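Local atomic coordinates of pentalenene synthase (Streptomyces chartreusis NRRL 3882, PDB entry 6Q4S), a protein that probably cyclises farnesyl diphosphate, with magnesium as cofactor, to the bicyclic sesquiterpene alcohol 7-epi-alpha-eudesmol, releasing diphosphate. Residues Arg210-Phe221 and Thr263-Gln274. Sequence-based numbering, arbitrary orientation.
Sequences RMRDLAADTIGF and TIACLDEYLELQ
Arg210 grips the carboxylate of Glu269 side-on, using NE and NH2. Arg210 NE bonds Glu269 OE2 at 2.9 Å, in the guanidinium plane but from above the carboxylate plane; Arg210 NH2 reaches Glu269 OE1 on its syn side at 2.8 Å. The guanidinium and carboxylate planes are 48° apart, so the grip is not coplanar. Leu214 CD2 sits over one guanidinium face, and Leu273 CD1 packs on Arg210 CG. With an alanine at Arg210, the Glu269 carboxylate is likely to lose its charge partner across these helices, and Leu273 CD1 the cover of CG. Leu214 itself is a knob in the hole formed by Cys266, Glu269, Tyr270 and Leu273, its CD1 3.7 Å from Leu273 CD1. This is antiparallel packing in the all-helical class I terpene synthase fold: the axes of 210-221 and 263-274 approach to 8.7 Å, with N-to-C directions 153° apart. Their parent helices are 206-228, which carries the probable magnesium ligand Asn223, and 252-284. Met211 crosses Tyr270 at about a right angle, and its bend at chi3 (69°) brings CE to 3.6 Å from Tyr270 CE1. Farther along, Cys266 SG makes an oblique sulfur-aromatic contact with the Phe221 ring, 5.0 Å from its centroid, and also touches Asp217 CB, whose carboxylate is salt-bridged to Arg178. Thr218 OG1 abuts Cys266 CB while donating to Leu214 O at 2.8 Å, on the carbonyl face opposite that used by Thr218 N.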
loop_
_atom_site.group_PDB
_atom_site.type_symbol
_atom_site.label_atom_id
_atom_site.label_comp_id
_atom_site.label_asym_id
_atom_site.label_seq_id
_atom_site.Cartn_x
_atom_site.Cartn_y
_atom_site.Cartn_z
ATOM N N ARG A 210 3.390 6.463 17.276
ATOM C CA ARG A 210 3.487 7.868 17.664
ATOM C C ARG A 210 4.863 8.499 17.449
ATOM O O ARG A 210 4.981 9.659 17.068
ATOM C CB ARG A 210 2.999 7.974 19.134
ATOM C CG ARG A 210 2.973 9.351 19.694
ATOM C CD ARG A 210 1.924 10.180 19.046
ATOM N NE ARG A 210 1.824 11.465 19.725
ATOM C CZ ARG A 210 1.206 12.530 19.218
ATOM N NH1 ARG A 210 0.611 12.521 18.011
ATOM N NH2 ARG A 210 1.200 13.632 19.916
ATOM N N MET A 211 5.940 7.757 17.705
ATOM C CA MET A 211 7.267 8.264 17.452
ATOM C C MET A 211 7.514 8.674 15.995
ATOM O O MET A 211 8.132 9.685 15.744
ATOM C CB MET A 211 8.334 7.267 17.886
ATOM C CG MET A 211 8.472 7.221 19.394
ATOM S SD MET A 211 9.530 5.883 19.996
ATOM C CE MET A 211 11.184 6.306 19.486
ATOM N N ARG A 212 7.017 7.867 15.057
ATOM C CA ARG A 212 7.126 8.152 13.642
ATOM C C ARG A 212 6.348 9.424 13.281
ATOM O O ARG A 212 6.837 10.271 12.523
ATOM C CB ARG A 212 6.616 6.938 12.831
ATOM C CG ARG A 212 7.526 5.712 12.944
ATOM C CD ARG A 212 6.869 4.378 12.575
ATOM N NE ARG A 212 6.397 4.274 11.187
ATOM C CZ ARG A 212 7.127 3.926 10.120
ATOM N NH1 ARG A 212 8.413 3.656 10.225
ATOM N NH2 ARG A 212 6.540 3.817 8.921
ATOM N N ASP A 213 5.142 9.538 13.816
ATOM C CA ASP A 213 4.342 10.748 13.622
ATOM C C ASP A 213 5.013 11.993 14.180
ATOM O O ASP A 213 5.072 13.016 13.475
ATOM C CB ASP A 213 2.994 10.620 14.262
ATOM C CG ASP A 213 2.049 9.731 13.493
ATOM O OD1 ASP A 213 2.200 9.460 12.261
ATOM O OD2 ASP A 213 1.064 9.365 14.142
ATOM N N LEU A 214 5.562 11.916 15.383
ATOM C CA LEU A 214 6.312 13.102 15.926
ATOM C C LEU A 214 7.597 13.432 15.188
ATOM O O LEU A 214 7.951 14.595 15.013
ATOM C CB LEU A 214 6.627 12.903 17.395
ATOM C CG LEU A 214 5.413 12.804 18.307
ATOM C CD1 LEU A 214 5.787 12.196 19.626
ATOM C CD2 LEU A 214 4.750 14.176 18.567
ATOM N N ALA A 215 8.329 12.409 14.733
ATOM C CA ALA A 215 9.488 12.638 13.917
ATOM C C ALA A 215 9.060 13.367 12.653
ATOM O O ALA A 215 9.746 14.278 12.161
ATOM C CB ALA A 215 10.201 11.321 13.562
ATOM N N ALA A 216 7.939 12.965 12.071
ATOM C CA ALA A 216 7.499 13.630 10.859
ATOM C C ALA A 216 7.085 15.114 11.165
ATOM O O ALA A 216 7.391 16.054 10.405
ATOM C CB ALA A 216 6.346 12.892 10.262
ATOM N N ASP A 217 6.414 15.316 12.282
ATOM C CA ASP A 217 6.051 16.732 12.684
ATOM C C ASP A 217 7.296 17.587 12.823
ATOM O O ASP A 217 7.399 18.656 12.223
ATOM C CB ASP A 217 5.294 16.774 14.003
ATOM C CG ASP A 217 3.929 16.122 13.911
ATOM O OD1 ASP A 217 3.384 15.948 12.775
ATOM O OD2 ASP A 217 3.416 15.746 14.978
ATOM N N THR A 218 8.248 17.074 13.594
ATOM C CA THR A 218 9.440 17.784 13.938
ATOM C C THR A 218 10.130 18.156 12.716
ATOM O O THR A 218 10.483 19.295 12.527
ATOM C CB THR A 218 10.346 16.908 14.800
ATOM O OG1 THR A 218 9.667 16.562 15.995
ATOM C CG2 THR A 218 11.653 17.600 15.152
ATOM N N ILE A 219 10.334 17.207 11.821
ATOM C CA ILE A 219 11.081 17.505 10.598
ATOM C C ILE A 219 10.325 18.436 9.682
ATOM O O ILE A 219 10.927 19.322 9.109
ATOM C CB ILE A 219 11.501 16.214 9.844
ATOM C CG1 ILE A 219 12.506 15.470 10.679
ATOM C CG2 ILE A 219 12.079 16.557 8.455
ATOM C CD1 ILE A 219 12.552 13.982 10.357
ATOM N N GLY A 220 9.006 18.266 9.554
ATOM C CA GLY A 220 8.240 19.168 8.633
ATOM C C GLY A 220 8.262 20.610 9.148
ATOM O O GLY A 220 8.399 21.563 8.371
ATOM N N PHE A 221 8.151 20.749 10.460
ATOM C CA PHE A 221 8.151 22.107 11.086
ATOM C C PHE A 221 9.552 22.762 11.009
ATOM O O PHE A 221 9.661 23.953 10.719
ATOM C CB PHE A 221 7.711 22.025 12.522
ATOM C CG PHE A 221 6.244 21.638 12.728
ATOM C CD1 PHE A 221 5.292 21.638 11.712
ATOM C CD2 PHE A 221 5.846 21.252 13.986
ATOM C CE1 PHE A 221 3.960 21.227 11.959
ATOM C CE2 PHE A 221 4.532 20.847 14.239
ATOM C CZ PHE A 221 3.600 20.848 13.249
ATOM N N THR A 263 7.753 23.049 17.636
ATOM C CA THR A 263 8.779 22.132 17.197
ATOM C C THR A 263 9.480 21.499 18.359
ATOM O O THR A 263 9.556 20.275 18.417
ATOM C CB THR A 263 9.774 22.812 16.288
ATOM O OG1 THR A 263 9.097 23.390 15.192
ATOM C CG2 THR A 263 10.787 21.824 15.745
ATOM N N ILE A 264 9.924 22.312 19.318
ATOM C CA ILE A 264 10.497 21.804 20.575
ATOM C C ILE A 264 9.514 20.958 21.394
ATOM O O ILE A 264 9.894 19.940 21.957
ATOM C CB ILE A 264 11.090 22.981 21.413
ATOM C CG1 ILE A 264 12.363 23.475 20.731
ATOM C CG2 ILE A 264 11.354 22.596 22.872
ATOM C CD1 ILE A 264 12.631 24.931 20.978
ATOM N N ALA A 265 8.239 21.340 21.441
ATOM C CA ALA A 265 7.212 20.505 22.061
ATOM C C ALA A 265 7.014 19.093 21.369
ATOM O O ALA A 265 6.761 18.115 22.066
ATOM C CB ALA A 265 5.869 21.272 22.082
ATOM N N CYS A 266 7.040 19.018 20.031
ATOM C CA CYS A 266 7.016 17.709 19.280
ATOM C C CYS A 266 8.238 16.899 19.631
ATOM O O CYS A 266 8.105 15.735 19.971
ATOM C CB CYS A 266 7.048 17.913 17.763
ATOM S SG CYS A 266 5.490 18.574 17.141
ATOM N N LEU A 267 9.406 17.548 19.517
ATOM C CA LEU A 267 10.697 16.949 19.915
ATOM C C LEU A 267 10.688 16.398 21.335
ATOM O O LEU A 267 11.004 15.212 21.553
ATOM C CB LEU A 267 11.824 17.935 19.714
ATOM C CG LEU A 267 13.256 17.433 19.843
ATOM C CD1 LEU A 267 13.659 16.302 18.889
ATOM C CD2 LEU A 267 14.180 18.621 19.634
ATOM N N ASP A 268 10.264 17.201 22.314
ATOM C CA ASP A 268 10.230 16.705 23.688
ATOM C C ASP A 268 9.285 15.568 23.916
ATOM O O ASP A 268 9.580 14.730 24.765
ATOM C CB ASP A 268 9.858 17.787 24.724
ATOM C CG ASP A 268 10.839 18.944 24.760
ATOM O OD1 ASP A 268 12.039 18.795 24.394
ATOM O OD2 ASP A 268 10.359 20.038 25.138
ATOM N N GLU A 269 8.139 15.535 23.243
ATOM C CA GLU A 269 7.273 14.387 23.380
ATOM C C GLU A 269 7.977 13.123 22.723
ATOM O O GLU A 269 7.865 12.017 23.253
ATOM C CB GLU A 269 5.888 14.614 22.777
ATOM C CG GLU A 269 4.936 13.431 23.058
ATOM C CD GLU A 269 3.587 13.459 22.318
ATOM O OE1 GLU A 269 3.204 14.493 21.732
ATOM O OE2 GLU A 269 2.877 12.413 22.306
ATOM N N TYR A 270 8.615 13.328 21.578
ATOM C CA TYR A 270 9.441 12.299 20.904
ATOM C C TYR A 270 10.490 11.725 21.879
ATOM O O TYR A 270 10.560 10.478 22.097
ATOM C CB TYR A 270 10.133 12.801 19.583
ATOM C CG TYR A 270 11.112 11.739 19.066
ATOM C CD1 TYR A 270 10.643 10.589 18.392
ATOM C CD2 TYR A 270 12.452 11.824 19.353
ATOM C CE1 TYR A 270 11.513 9.595 17.982
ATOM C CE2 TYR A 270 13.339 10.827 18.975
ATOM C CZ TYR A 270 12.878 9.704 18.297
ATOM O OH TYR A 270 13.780 8.716 17.921
ATOM N N LEU A 271 11.252 12.621 22.519
ATOM C CA LEU A 271 12.230 12.197 23.516
ATOM C C LEU A 271 11.643 11.430 24.708
ATOM O O LEU A 271 12.276 10.465 25.173
ATOM C CB LEU A 271 13.069 13.372 23.968
ATOM C CG LEU A 271 13.900 14.002 22.866
ATOM C CD1 LEU A 271 14.578 15.285 23.355
ATOM C CD2 LEU A 271 14.934 13.022 22.287
ATOM N N GLU A 272 10.450 11.804 25.179
ATOM C CA GLU A 272 9.748 11.030 26.249
ATOM C C GLU A 272 9.385 9.613 25.786
ATOM O O GLU A 272 9.440 8.642 26.566
ATOM C CB GLU A 272 8.445 11.697 26.723
ATOM C CG GLU A 272 8.585 12.987 27.543
ATOM C CD GLU A 272 7.320 13.898 27.590
ATOM O OE1 GLU A 272 6.190 13.503 27.173
ATOM O OE2 GLU A 272 7.460 15.062 28.058
ATOM N N LEU A 273 8.944 9.481 24.542
ATOM C CA LEU A 273 8.563 8.138 24.045
ATOM C C LEU A 273 9.843 7.324 23.832
ATOM O O LEU A 273 9.893 6.129 24.125
ATOM C CB LEU A 273 7.688 8.239 22.796
ATOM C CG LEU A 273 6.318 8.818 23.048
ATOM C CD1 LEU A 273 5.623 9.164 21.752
ATOM C CD2 LEU A 273 5.491 7.840 23.821
ATOM N N GLN A 274 10.895 7.951 23.361
ATOM C CA GLN A 274 12.182 7.261 23.301
ATOM C C GLN A 274 12.588 6.561 24.621
ATOM O O GLN A 274 13.058 5.426 24.613
ATOM C CB GLN A 274 13.290 8.193 22.898
ATOM C CG GLN A 274 13.901 7.931 21.568
ATOM C CD GLN A 274 15.126 8.756 21.296
ATOM O OE1 GLN A 274 15.789 9.302 22.224
ATOM N NE2 GLN A 274 15.513 8.784 20.035
#